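Long-range contacts in isochorismatase hydrolase (Alkaliphilus metalliredigens, PDB 3HB7), which probably acts as a hydrolase of the isochorismatase-like type: residues H8-I13 and D51-V56; H57-H62 and W81-I86; G127-V132 and A156-E161; C133-A138 and L167-I172. One frame throughout, in Å; residues are numbered along the deposited sequence.

Contact 1 lies deepest, joining two neighbouring strands of the central parallel sheet through backbone bonds and aliphatic side chains. Contact 2 continues along the same strand 53-60 to its last residues, where a loop adds an aromatic ring and a serine hydroxyl against the strand's side chains and last carbonyl. Contacts 3 and 4, with centres about 10 Å apart, share helix 160-170: contact 3 holds the turn before helix 133-143 against the lead-in to helix 160-170, and contact 4 packs the two helices together. Leucine and alanine meet inside contact 4, but its outer margin is charged; contact 3 likewise ends in a lysine over a tryptophan, at an exposed margin.

Contact 1 of 4, residues H8-I13 and D51-V56; sequences HAILVI and DDIHLV
Ile10 packs against Ile53 and Leu55 across two adjacent strands of the parallel sheet in this alpha/beta/alpha fold, the two arms of a beta-alpha-beta crossover that runs through helix 35-47. The side chain of Ile10 can be followed outward. Ile10 CB lies 3.9 Å from Leu55 CD2, and CG2 brushes the same methyl. CG1, set anti to the carbonyl carbon (chi1 -62°), passes beside Ile53 CG2, and the extended chain carries Ile10 CD1 to 3.7 Å from Ile53 CG2. An alanine at Ile10 would keep only the CB contact, and the methyl of Ile53 would probably be left without its main partner across the pair. Helices 35-47 and 179-187 cover this face, with Tyr182 reaching both Ile10 and the ND1 of His8. On the other face Leu11 and Val56 lie side by side, Leu11 CD2 3.6 Å from Val56 CB, while His54 turns its ND1 to Tyr114. As in parallel pairing, His8 and Ile10 each bond through N and O to the residues on either side of their partner: His8 N reaches Asp52 O at 2.9 Å, His8 O takes His54 N, and Ile10 bonds both His54 O and Val56 N. The last is a nearly linear bond (166°) from Val12 N to Val56 O, at 2.9 Å.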
loop_
_atom_site.group_PDB
_atom_site.type_symbol
_atom_site.label_atom_id
_atom_site.label_comp_id
_atom_site.label_asym_id
_atom_site.label_seq_id
_atom_site.Cartn_x
_atom_site.Cartn_y
_atom_site.Cartn_z
ATOM N N HIS E 8 -18.991 -44.527 24.362
ATOM C CA HIS E 8 -18.332 -43.309 23.984
ATOM C C HIS E 8 -17.181 -42.986 24.893
ATOM O O HIS E 8 -17.237 -43.211 26.077
ATOM C CB HIS E 8 -19.282 -42.142 24.105
ATOM C CG HIS E 8 -20.273 -42.047 23.004
ATOM N ND1 HIS E 8 -20.943 -40.887 22.723
ATOM C CD2 HIS E 8 -20.723 -42.967 22.129
ATOM C CE1 HIS E 8 -21.763 -41.094 21.718
ATOM N NE2 HIS E 8 -21.645 -42.347 21.338
ATOM N N ALA E 9 -16.146 -42.408 24.309
ATOM C CA ALA E 9 -15.060 -41.835 25.058
ATOM C C ALA E 9 -14.979 -40.364 24.760
ATOM O O ALA E 9 -15.044 -39.942 23.634
ATOM C CB ALA E 9 -13.791 -42.495 24.720
ATOM N N ILE E 10 -14.830 -39.583 25.796
ATOM C CA ILE E 10 -14.731 -38.172 25.635
ATOM C C ILE E 10 -13.330 -37.806 25.955
ATOM O O ILE E 10 -12.873 -38.058 27.030
ATOM C CB ILE E 10 -15.667 -37.478 26.600
ATOM C CG1 ILE E 10 -17.089 -37.876 26.272
ATOM C CG2 ILE E 10 -15.519 -35.989 26.530
ATOM C CD1 ILE E 10 -18.087 -37.212 27.088
ATOM N N LEU E 11 -12.648 -37.202 25.002
ATOM C CA LEU E 11 -11.256 -36.880 25.171
ATOM C C LEU E 11 -11.102 -35.441 25.557
ATOM O O LEU E 11 -11.535 -34.572 24.878
ATOM C CB LEU E 11 -10.486 -37.173 23.896
ATOM C CG LEU E 11 -10.804 -38.532 23.316
ATOM C CD1 LEU E 11 -10.140 -38.767 22.011
ATOM C CD2 LEU E 11 -10.435 -39.581 24.257
ATOM N N VAL E 12 -10.470 -35.202 26.676
ATOM C CA VAL E 12 -10.312 -33.869 27.136
ATOM C C VAL E 12 -8.885 -33.505 26.918
ATOM O O VAL E 12 -8.006 -34.059 27.511
ATOM C CB VAL E 12 -10.686 -33.782 28.597
ATOM C CG1 VAL E 12 -10.619 -32.395 29.070
ATOM C CG2 VAL E 12 -12.035 -34.309 28.788
ATOM N N ILE E 13 -8.676 -32.564 26.021
ATOM C CA ILE E 13 -7.368 -32.339 25.482
ATOM C C ILE E 13 -6.705 -31.088 25.944
ATOM O O ILE E 13 -7.091 -30.015 25.623
ATOM C CB ILE E 13 -7.419 -32.334 23.962
ATOM C CG1 ILE E 13 -7.739 -33.718 23.446
ATOM C CG2 ILE E 13 -6.134 -31.905 23.414
ATOM C CD1 ILE E 13 -8.485 -33.706 22.217
ATOM N N ASP E 51 -21.804 -47.369 32.541
ATOM C CA ASP E 51 -20.488 -47.154 32.003
ATOM C C ASP E 51 -20.443 -46.819 30.519
ATOM O O ASP E 51 -19.474 -47.101 29.859
ATOM C CB ASP E 51 -19.620 -48.349 32.288
ATOM C CG ASP E 51 -18.208 -47.970 32.467
ATOM O OD1 ASP E 51 -17.966 -46.765 32.637
ATOM O OD2 ASP E 51 -17.346 -48.860 32.438
ATOM N N ASP E 52 -21.516 -46.262 30.003
ATOM C CA ASP E 52 -21.621 -45.968 28.596
ATOM C C ASP E 52 -20.622 -44.925 28.115
ATOM O O ASP E 52 -20.154 -44.993 27.010
ATOM C CB ASP E 52 -23.048 -45.566 28.249
ATOM C CG ASP E 52 -23.962 -46.740 28.146
ATOM O OD1 ASP E 52 -23.569 -47.829 28.572
ATOM O OD2 ASP E 52 -25.072 -46.579 27.641
ATOM N N ILE E 53 -20.325 -43.956 28.967
ATOM C CA ILE E 53 -19.446 -42.873 28.610
ATOM C C ILE E 53 -18.245 -42.667 29.508
ATOM O O ILE E 53 -18.383 -42.421 30.675
ATOM C CB ILE E 53 -20.227 -41.607 28.528
ATOM C CG1 ILE E 53 -21.250 -41.767 27.418
ATOM C CG2 ILE E 53 -19.314 -40.472 28.259
ATOM C CD1 ILE E 53 -22.444 -40.922 27.529
ATOM N N HIS E 54 -17.058 -42.747 28.921
ATOM C CA HIS E 54 -15.818 -42.626 29.647
ATOM C C HIS E 54 -15.187 -41.277 29.463
ATOM O O HIS E 54 -15.329 -40.674 28.443
ATOM C CB HIS E 54 -14.811 -43.632 29.152
ATOM C CG HIS E 54 -15.203 -45.054 29.355
ATOM N ND1 HIS E 54 -14.282 -46.049 29.571
ATOM C CD2 HIS E 54 -16.408 -45.657 29.343
ATOM C CE1 HIS E 54 -14.900 -47.201 29.698
ATOM N NE2 HIS E 54 -16.192 -46.991 29.564
ATOM N N LEU E 55 -14.440 -40.845 30.457
ATOM C CA LEU E 55 -13.664 -39.644 30.369
ATOM C C LEU E 55 -12.212 -40.038 30.246
ATOM O O LEU E 55 -11.738 -40.841 31.011
ATOM C CB LEU E 55 -13.823 -38.837 31.632
ATOM C CG LEU E 55 -14.979 -37.875 31.755
ATOM C CD1 LEU E 55 -14.667 -36.853 32.800
ATOM C CD2 LEU E 55 -15.251 -37.240 30.450
ATOM N N VAL E 56 -11.526 -39.478 29.259
ATOM C CA VAL E 56 -10.111 -39.683 29.044
ATOM C C VAL E 56 -9.431 -38.339 29.048
ATOM O O VAL E 56 -9.818 -37.461 28.342
ATOM C CB VAL E 56 -9.881 -40.351 27.717
ATOM C CG1 VAL E 56 -8.471 -40.744 27.554
ATOM C CG2 VAL E 56 -10.753 -41.507 27.573
#

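Contact 2 of 4, residues H57-H62 and W81-I86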
loop_
_atom_site.group_PDB
_atom_site.type_symbol
_atom_site.label_atom_id
_atom_site.label_comp_id
_atom_site.label_asym_id
_atom_site.label_seq_id
_atom_site.Cartn_x
_atom_site.Cartn_y
_atom_site.Cartn_z
ATOM N N HIS E 57 -8.408 -38.175 29.851
ATOM C CA HIS E 57 -7.733 -36.898 29.930
ATOM C C HIS E 57 -6.366 -36.961 29.285
ATOM O O HIS E 57 -5.560 -37.801 29.602
ATOM C CB HIS E 57 -7.576 -36.443 31.370
ATOM C CG HIS E 57 -8.811 -36.585 32.195
ATOM N ND1 HIS E 57 -9.627 -35.525 32.499
ATOM C CD2 HIS E 57 -9.359 -37.661 32.795
ATOM C CE1 HIS E 57 -10.636 -35.946 33.224
ATOM N NE2 HIS E 57 -10.498 -37.239 33.417
ATOM N N ILE E 58 -6.128 -36.056 28.362
ATOM C CA ILE E 58 -4.923 -36.079 27.595
ATOM C C ILE E 58 -4.082 -34.868 27.851
ATOM O O ILE E 58 -4.518 -33.762 27.692
ATOM C CB ILE E 58 -5.258 -36.222 26.142
ATOM C CG1 ILE E 58 -6.037 -37.501 25.971
ATOM C CG2 ILE E 58 -4.016 -36.303 25.330
ATOM C CD1 ILE E 58 -6.728 -37.598 24.744
ATOM N N GLN E 59 -2.858 -35.099 28.259
ATOM C CA GLN E 59 -1.959 -34.035 28.586
ATOM C C GLN E 59 -0.664 -34.117 27.823
ATOM O O GLN E 59 -0.049 -35.139 27.756
ATOM C CB GLN E 59 -1.668 -34.035 30.078
ATOM C CG GLN E 59 -0.728 -35.086 30.501
ATOM C CD GLN E 59 -0.552 -35.194 31.973
ATOM O OE1 GLN E 59 -0.444 -34.207 32.643
ATOM N NE2 GLN E 59 -0.561 -36.385 32.482
ATOM N N GLU E 60 -0.256 -32.994 27.277
ATOM C CA GLU E 60 1.027 -32.861 26.640
ATOM C C GLU E 60 2.071 -32.939 27.706
ATOM O O GLU E 60 1.954 -32.297 28.712
ATOM C CB GLU E 60 1.104 -31.518 25.947
ATOM C CG GLU E 60 2.425 -31.183 25.363
ATOM C CD GLU E 60 2.385 -29.928 24.531
ATOM O OE1 GLU E 60 3.043 -28.965 24.884
ATOM O OE2 GLU E 60 1.682 -29.898 23.529
ATOM N N ALA E 61 3.068 -33.770 27.479
ATOM C CA ALA E 61 4.134 -34.002 28.413
ATOM C C ALA E 61 5.485 -34.217 27.754
ATOM O O ALA E 61 5.949 -35.309 27.688
ATOM C CB ALA E 61 3.794 -35.164 29.276
ATOM N N HIS E 62 6.119 -33.166 27.294
ATOM C CA HIS E 62 7.348 -33.303 26.552
ATOM C C HIS E 62 8.484 -33.694 27.440
ATOM O O HIS E 62 8.429 -33.504 28.615
ATOM C CB HIS E 62 7.688 -32.005 25.853
ATOM C CG HIS E 62 6.810 -31.705 24.692
ATOM N ND1 HIS E 62 7.115 -32.092 23.416
ATOM C CD2 HIS E 62 5.630 -31.067 24.614
ATOM C CE1 HIS E 62 6.164 -31.706 22.599
ATOM N NE2 HIS E 62 5.250 -31.079 23.302
ATOM N N TRP E 81 4.407 -28.531 36.797
ATOM C CA TRP E 81 3.121 -27.971 37.123
ATOM C C TRP E 81 2.362 -27.600 35.862
ATOM O O TRP E 81 1.170 -27.753 35.782
ATOM C CB TRP E 81 3.305 -26.746 38.035
ATOM C CG TRP E 81 2.057 -25.997 38.295
ATOM C CD1 TRP E 81 1.140 -26.280 39.226
ATOM C CD2 TRP E 81 1.577 -24.854 37.598
ATOM N NE1 TRP E 81 0.122 -25.397 39.172
ATOM C CE2 TRP E 81 0.364 -24.507 38.172
ATOM C CE3 TRP E 81 2.053 -24.099 36.543
ATOM C CZ2 TRP E 81 -0.380 -23.445 37.735
ATOM C CZ3 TRP E 81 1.317 -23.049 36.114
ATOM C CH2 TRP E 81 0.114 -22.727 36.705
ATOM N N GLY E 82 3.077 -27.112 34.873
ATOM C CA GLY E 82 2.461 -26.681 33.639
ATOM C C GLY E 82 1.766 -27.797 32.916
ATOM O O GLY E 82 0.744 -27.599 32.320
ATOM N N SER E 83 2.347 -28.979 32.993
ATOM C CA SER E 83 1.799 -30.178 32.392
ATOM C C SER E 83 0.497 -30.632 32.987
ATOM O O SER E 83 -0.290 -31.258 32.330
ATOM C CB SER E 83 2.806 -31.304 32.442
ATOM O OG SER E 83 2.592 -32.201 31.400
ATOM N N ASP E 84 0.296 -30.327 34.258
ATOM C CA ASP E 84 -0.849 -30.835 35.003
ATOM C C ASP E 84 -2.170 -30.232 34.646
ATOM O O ASP E 84 -2.248 -29.134 34.177
ATOM C CB ASP E 84 -0.624 -30.716 36.500
ATOM C CG ASP E 84 -1.137 -31.908 37.251
ATOM O OD1 ASP E 84 -1.304 -32.963 36.639
ATOM O OD2 ASP E 84 -1.378 -31.798 38.453
ATOM N N PHE E 85 -3.216 -30.989 34.884
ATOM C CA PHE E 85 -4.550 -30.522 34.636
ATOM C C PHE E 85 -4.902 -29.390 35.584
ATOM O O PHE E 85 -4.430 -29.327 36.689
ATOM C CB PHE E 85 -5.534 -31.674 34.716
ATOM C CG PHE E 85 -5.158 -32.824 33.858
ATOM C CD1 PHE E 85 -5.467 -32.838 32.543
ATOM C CD2 PHE E 85 -4.453 -33.867 34.362
ATOM C CE1 PHE E 85 -5.088 -33.865 31.765
ATOM C CE2 PHE E 85 -4.082 -34.882 33.582
ATOM C CZ PHE E 85 -4.401 -34.881 32.288
ATOM N N ILE E 86 -5.704 -28.468 35.112
ATOM C CA ILE E 86 -6.200 -27.443 35.964
ATOM C C ILE E 86 -7.195 -28.097 36.882
ATOM O O ILE E 86 -7.871 -29.022 36.503
ATOM C CB ILE E 86 -6.848 -26.352 35.165
ATOM C CG1 ILE E 86 -7.889 -26.944 34.252
ATOM C CG2 ILE E 86 -5.827 -25.644 34.373
ATOM C CD1 ILE E 86 -8.795 -25.967 33.708
#
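Phe85 packs against His57 and Gln59, two side chains on the same side of strand 53-60, whose CB atoms both meet the CE1-CZ end of its ring. The imidazole of His57 turns an edge to the face of Phe85 in a T-shaped pair, with centroids 5.7 Å apart and planes at 69°. His57 CB also lies 3.6 Å from Phe85 CE1. Gln59 crosses Phe85 at about a right angle: Gln59 CB lies 3.6 Å from Phe85 CZ, and the amide plane is inclined by 32° to the ring. With CG between the backbone N and the carbonyl carbon (chi1 76°), the extended glutamine carries its amide past CZ and CE2. An alanine here would strip the amide from that side of the ring, and Phe85 would probably gain freedom to tilt. Beyond the ring, Ser83 OG gives a hydrogen bond of 2.8 Å to Glu60 O, and Ala61 CB touches Ser83 OG at 3.8 Å. This is the far end of a sheet strand meeting the loop that leads on to strand 96-100. Glu95 takes His57 NE2, so the imidazole is held from outside while its edge meets Phe85. The chemistry is thus mixed: aromatic and aliphatic surface packs the loop against His57 and Gln59, and one hydroxyl satisfies a strand carbonyl where regular pairing stops.

Contact 3 of 4, residues G127-V132 and A156-E161; sequences GVWTNV and ASKTEE
Trp129 and Lys158 make the outer part of a turn-to-loop contact that joins the corner after strand 122-126 to the short link before helix 160-170. Lys158 CB stands over one face of the six-membered ring of Trp129 in a CH-pi contact, 3.9 Å from its centroid and 15° off the normal, and Lys158 CD follows to 3.6 Å from Trp129 CH2. The two side chains run side by side in the same direction, the aliphatic part of the lysine serving as the lid. Its CG is anti to the backbone N (chi1 -163°), which lets the chain lie along the indole. Closer to the sheet, Ala156 N bonds Gly127 O at 3.1 Å, and Val128 CG2 meets Ala156 CB at 3.7 Å. Gly127 has backbone angles at which any CB would strike the preceding carbonyl oxygen. The peptide joining Val128 to Trp129 is cis, a non-proline cis bond as in other isochorismatase-like hydrolases, and a type I turn from Trp129 to Val132 then delivers the chain to helix 133-143. This bend places Trp129 CA 3.2 Å from Ala156 O, in a CA-H...O contact, and brings Thr130 N to the same oxygen in a weak, bent hydrogen bond. Asn131, the third residue of the turn, brings its amide in: Asn131 ND2 gives a weak bond to Ser157 OG, 2.7 Å long but bent to 121°. Ser157 OG also lies 3.4 Å from Trp129 CB. Thr159 N-caps helix 160-170, its OG1 accepting from Met162 N.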
loop_
_atom_site.group_PDB
_atom_site.type_symbol
_atom_site.label_atom_id
_atom_site.label_comp_id
_atom_site.label_asym_id
_atom_site.label_seq_id
_atom_site.Cartn_x
_atom_site.Cartn_y
_atom_site.Cartn_z
ATOM N N GLY E 127 -11.638 -29.552 24.546
ATOM C CA GLY E 127 -10.339 -29.002 24.762
ATOM C C GLY E 127 -9.879 -28.060 23.699
ATOM O O GLY E 127 -10.644 -27.506 22.955
ATOM N N VAL E 128 -8.577 -27.935 23.644
ATOM C CA VAL E 128 -7.888 -26.867 23.017
ATOM C C VAL E 128 -6.609 -27.388 22.341
ATOM O O VAL E 128 -6.019 -28.299 22.841
ATOM C CB VAL E 128 -7.568 -25.920 24.152
ATOM C CG1 VAL E 128 -6.145 -25.756 24.371
ATOM C CG2 VAL E 128 -8.301 -24.668 24.035
ATOM N N TRP E 129 -6.126 -26.795 21.255
ATOM C CA TRP E 129 -6.808 -25.843 20.415
ATOM C C TRP E 129 -7.601 -26.560 19.386
ATOM O O TRP E 129 -7.210 -27.586 18.919
ATOM C CB TRP E 129 -5.844 -24.976 19.633
ATOM C CG TRP E 129 -4.805 -24.278 20.353
ATOM C CD1 TRP E 129 -4.471 -24.421 21.630
ATOM C CD2 TRP E 129 -3.935 -23.302 19.815
ATOM N NE1 TRP E 129 -3.449 -23.605 21.941
ATOM C CE2 TRP E 129 -3.099 -22.904 20.830
ATOM C CE3 TRP E 129 -3.777 -22.739 18.560
ATOM C CZ2 TRP E 129 -2.121 -21.979 20.642
ATOM C CZ3 TRP E 129 -2.818 -21.835 18.380
ATOM C CH2 TRP E 129 -2.001 -21.455 19.406
ATOM N N THR E 130 -8.668 -25.937 18.956
ATOM C CA THR E 130 -9.601 -26.544 18.067
ATOM C C THR E 130 -8.932 -26.930 16.786
ATOM O O THR E 130 -9.184 -27.986 16.262
ATOM C CB THR E 130 -10.702 -25.549 17.720
ATOM O OG1 THR E 130 -11.267 -25.047 18.911
ATOM C CG2 THR E 130 -11.767 -26.193 16.928
ATOM N N ASN E 131 -8.092 -26.050 16.272
ATOM C CA ASN E 131 -7.477 -26.255 14.988
ATOM C C ASN E 131 -6.148 -26.951 15.045
ATOM O O ASN E 131 -5.571 -27.218 14.043
ATOM C CB ASN E 131 -7.388 -24.942 14.216
ATOM C CG ASN E 131 -6.633 -23.900 14.942
ATOM O OD1 ASN E 131 -5.763 -23.282 14.395
ATOM N ND2 ASN E 131 -6.932 -23.726 16.191
ATOM N N VAL E 132 -5.663 -27.229 16.229
ATOM C CA VAL E 132 -4.401 -27.894 16.358
ATOM C C VAL E 132 -4.510 -29.278 16.926
ATOM O O VAL E 132 -4.824 -30.191 16.236
ATOM C CB VAL E 132 -3.455 -27.082 17.180
ATOM C CG1 VAL E 132 -2.110 -27.708 17.192
ATOM C CG2 VAL E 132 -3.382 -25.710 16.626
ATOM N N ALA E 156 -11.975 -24.845 22.020
ATOM C CA ALA E 156 -11.581 -23.480 21.938
ATOM C C ALA E 156 -10.243 -23.405 21.269
ATOM O O ALA E 156 -9.592 -24.389 21.119
ATOM C CB ALA E 156 -11.514 -22.891 23.289
ATOM N N SER E 157 -9.831 -22.208 20.919
ATOM C CA SER E 157 -8.548 -21.971 20.329
ATOM C C SER E 157 -8.057 -20.626 20.748
ATOM O O SER E 157 -8.719 -19.933 21.446
ATOM C CB SER E 157 -8.589 -22.051 18.817
ATOM O OG SER E 157 -7.282 -22.159 18.330
ATOM N N LYS E 158 -6.883 -20.270 20.275
ATOM C CA LYS E 158 -6.234 -19.030 20.615
ATOM C C LYS E 158 -7.054 -17.835 20.181
ATOM O O LYS E 158 -7.084 -16.845 20.855
ATOM C CB LYS E 158 -4.883 -18.994 19.946
ATOM C CG LYS E 158 -3.946 -18.003 20.497
ATOM C CD LYS E 158 -2.681 -17.976 19.691
ATOM C CE LYS E 158 -1.602 -17.225 20.404
ATOM N NZ LYS E 158 -0.561 -18.090 21.022
ATOM N N THR E 159 -7.720 -17.932 19.052
ATOM C CA THR E 159 -8.596 -16.877 18.620
ATOM C C THR E 159 -9.893 -17.449 18.130
ATOM O O THR E 159 -9.961 -18.584 17.746
ATOM C CB THR E 159 -7.989 -16.064 17.503
ATOM O OG1 THR E 159 -7.962 -16.835 16.310
ATOM C CG2 THR E 159 -6.612 -15.699 17.835
ATOM N N GLU E 160 -10.926 -16.636 18.139
ATOM C CA GLU E 160 -12.233 -17.048 17.704
ATOM C C GLU E 160 -12.215 -17.424 16.239
ATOM O O GLU E 160 -12.960 -18.282 15.804
ATOM C CB GLU E 160 -13.277 -15.977 18.003
ATOM C CG GLU E 160 -14.289 -16.361 19.093
ATOM C CD GLU E 160 -15.099 -15.177 19.630
ATOM O OE1 GLU E 160 -15.844 -14.552 18.859
ATOM O OE2 GLU E 160 -15.000 -14.871 20.824
ATOM N N GLU E 161 -11.388 -16.751 15.462
ATOM C CA GLU E 161 -11.284 -17.084 14.073
ATOM C C GLU E 161 -10.729 -18.472 13.871
ATOM O O GLU E 161 -11.244 -19.209 13.073
ATOM C CB GLU E 161 -10.426 -16.080 13.330
ATOM C CG GLU E 161 -10.783 -15.977 11.868
ATOM C CD GLU E 161 -9.625 -15.616 10.949
ATOM O OE1 GLU E 161 -8.622 -15.057 11.421
ATOM O OE2 GLU E 161 -9.731 -15.876 9.735
#

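Contact 4 of 4, residues C133-A138 and L167-I172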
loop_
_atom_site.group_PDB
_atom_site.type_symbol
_atom_site.label_atom_id
_atom_site.label_comp_id
_atom_site.label_asym_id
_atom_site.label_seq_id
_atom_site.Cartn_x
_atom_site.Cartn_y
_atom_site.Cartn_z
ATOM N N CYS E 133 -4.237 -29.420 18.200
ATOM C CA CYS E 133 -4.236 -30.722 18.845
ATOM C C CYS E 133 -5.596 -31.393 18.831
ATOM O O CYS E 133 -5.689 -32.562 18.651
ATOM C CB CYS E 133 -3.630 -30.674 20.242
ATOM S SG CYS E 133 -1.915 -30.327 20.309
ATOM N N VAL E 134 -6.654 -30.633 18.982
ATOM C CA VAL E 134 -7.966 -31.185 18.854
ATOM C C VAL E 134 -8.235 -31.729 17.470
ATOM O O VAL E 134 -8.712 -32.812 17.318
ATOM C CB VAL E 134 -9.016 -30.147 19.190
ATOM C CG1 VAL E 134 -10.342 -30.625 18.842
ATOM C CG2 VAL E 134 -8.971 -29.816 20.593
ATOM N N ARG E 135 -7.907 -30.969 16.454
ATOM C CA ARG E 135 -8.112 -31.422 15.110
ATOM C C ARG E 135 -7.292 -32.648 14.791
ATOM O O ARG E 135 -7.744 -33.514 14.100
ATOM C CB ARG E 135 -7.863 -30.310 14.104
ATOM C CG ARG E 135 -6.953 -30.669 12.982
ATOM C CD ARG E 135 -7.649 -31.347 11.869
ATOM N NE ARG E 135 -7.977 -30.402 10.837
ATOM C CZ ARG E 135 -8.018 -30.668 9.548
ATOM N NH1 ARG E 135 -7.764 -31.868 9.080
ATOM N NH2 ARG E 135 -8.337 -29.710 8.724
ATOM N N SER E 136 -6.078 -32.693 15.293
ATOM C CA SER E 136 -5.197 -33.811 15.068
ATOM C C SER E 136 -5.711 -35.105 15.644
ATOM O O SER E 136 -5.621 -36.128 15.039
ATOM C CB SER E 136 -3.853 -33.536 15.700
ATOM O OG SER E 136 -3.111 -32.697 14.899
ATOM N N THR E 137 -6.218 -35.030 16.852
ATOM C CA THR E 137 -6.800 -36.158 17.521
ATOM C C THR E 137 -8.026 -36.673 16.801
ATOM O O THR E 137 -8.210 -37.841 16.693
ATOM C CB THR E 137 -7.071 -35.846 18.960
ATOM O OG1 THR E 137 -5.928 -35.230 19.507
ATOM C CG2 THR E 137 -7.310 -37.060 19.703
ATOM N N ALA E 138 -8.829 -35.769 16.274
ATOM C CA ALA E 138 -9.962 -36.126 15.458
ATOM C C ALA E 138 -9.596 -36.840 14.186
ATOM O O ALA E 138 -10.249 -37.761 13.817
ATOM C CB ALA E 138 -10.759 -34.922 15.131
ATOM N N LEU E 167 -13.589 -25.579 13.321
ATOM C CA LEU E 167 -14.864 -26.251 13.287
ATOM C C LEU E 167 -15.272 -26.566 11.879
ATOM O O LEU E 167 -15.794 -27.620 11.607
ATOM C CB LEU E 167 -15.912 -25.426 13.989
ATOM C CG LEU E 167 -15.644 -25.411 15.479
ATOM C CD1 LEU E 167 -16.550 -24.535 16.218
ATOM C CD2 LEU E 167 -15.752 -26.773 15.999
ATOM N N ASN E 168 -15.005 -25.655 10.975
ATOM C CA ASN E 168 -15.366 -25.861 9.609
ATOM C C ASN E 168 -14.647 -27.034 9.008
ATOM O O ASN E 168 -15.224 -27.836 8.318
ATOM C CB ASN E 168 -15.095 -24.586 8.823
ATOM C CG ASN E 168 -15.635 -24.632 7.425
ATOM O OD1 ASN E 168 -14.883 -24.598 6.493
ATOM N ND2 ASN E 168 -16.934 -24.688 7.276
ATOM N N ASP E 169 -13.366 -27.142 9.285
ATOM C CA ASP E 169 -12.629 -28.298 8.857
ATOM C C ASP E 169 -13.184 -29.513 9.538
ATOM O O ASP E 169 -13.356 -30.522 8.938
ATOM C CB ASP E 169 -11.173 -28.151 9.203
ATOM C CG ASP E 169 -10.377 -27.577 8.098
ATOM O OD1 ASP E 169 -10.922 -27.239 7.061
ATOM O OD2 ASP E 169 -9.181 -27.459 8.274
ATOM N N LEU E 170 -13.484 -29.391 10.811
ATOM C CA LEU E 170 -13.918 -30.526 11.581
ATOM C C LEU E 170 -15.227 -31.087 11.077
ATOM O O LEU E 170 -15.481 -32.253 11.175
ATOM C CB LEU E 170 -13.934 -30.223 13.064
ATOM C CG LEU E 170 -12.587 -30.459 13.705
ATOM C CD1 LEU E 170 -12.528 -29.964 15.057
ATOM C CD2 LEU E 170 -12.256 -31.870 13.682
ATOM N N SER E 171 -16.034 -30.225 10.503
ATOM C CA SER E 171 -17.328 -30.589 10.015
ATOM C C SER E 171 -17.279 -31.416 8.759
ATOM O O SER E 171 -18.257 -31.936 8.325
ATOM C CB SER E 171 -18.158 -29.350 9.807
ATOM O OG SER E 171 -18.002 -28.876 8.509
ATOM N N ILE E 172 -16.131 -31.488 8.143
ATOM C CA ILE E 172 -15.955 -32.334 7.003
ATOM C C ILE E 172 -16.044 -33.820 7.323
ATOM O O ILE E 172 -16.493 -34.601 6.531
ATOM C CB ILE E 172 -14.660 -32.004 6.288
ATOM C CG1 ILE E 172 -14.642 -30.537 5.911
ATOM C CG2 ILE E 172 -14.491 -32.847 5.078
ATOM C CD1 ILE E 172 -13.407 -30.126 5.256
#
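Helix 133-143 and the last turns of helix 160-170 come nearest where Arg135 CA lies 6.9 Å from Leu170 CA, close enough for Leu170 to reach Ala138. Leu170 supplies the apolar part. Leu170 CD2 meets Ala138 CB at 3.7 Å, while Leu170 CD1 makes a looser contact with Val134 CG1 at 4.4 Å. The short alanine leaves the leucine room to enter between the helices. Both helices belong to successive connections of the parallel sheet and cover the same side of it: Ala138 touches Val148 and Leu170 touches Thr150, both on strand 147-151. At the outer margin Arg135, bent at chi2 and chi3, sends NH2 to Asp169 OD2 in a salt bridge. Arg135 NH2 and Asp169 OD2 are modelled 2.4 Å apart, too short to be trusted in detail. The carboxylate oxygen lies at the guanidinium edge, near its plane, though the two flat groups are turned 87° to each other. A bound sodium ion lies about 4 Å from the arginine side chain. On the inner side of helix 133-143, Cys133 O accepts from both Thr137 N, at 3.1 Å, and Thr137 OG1, at 2.8 Å, the two donors arriving from opposite faces of the carbonyl plane.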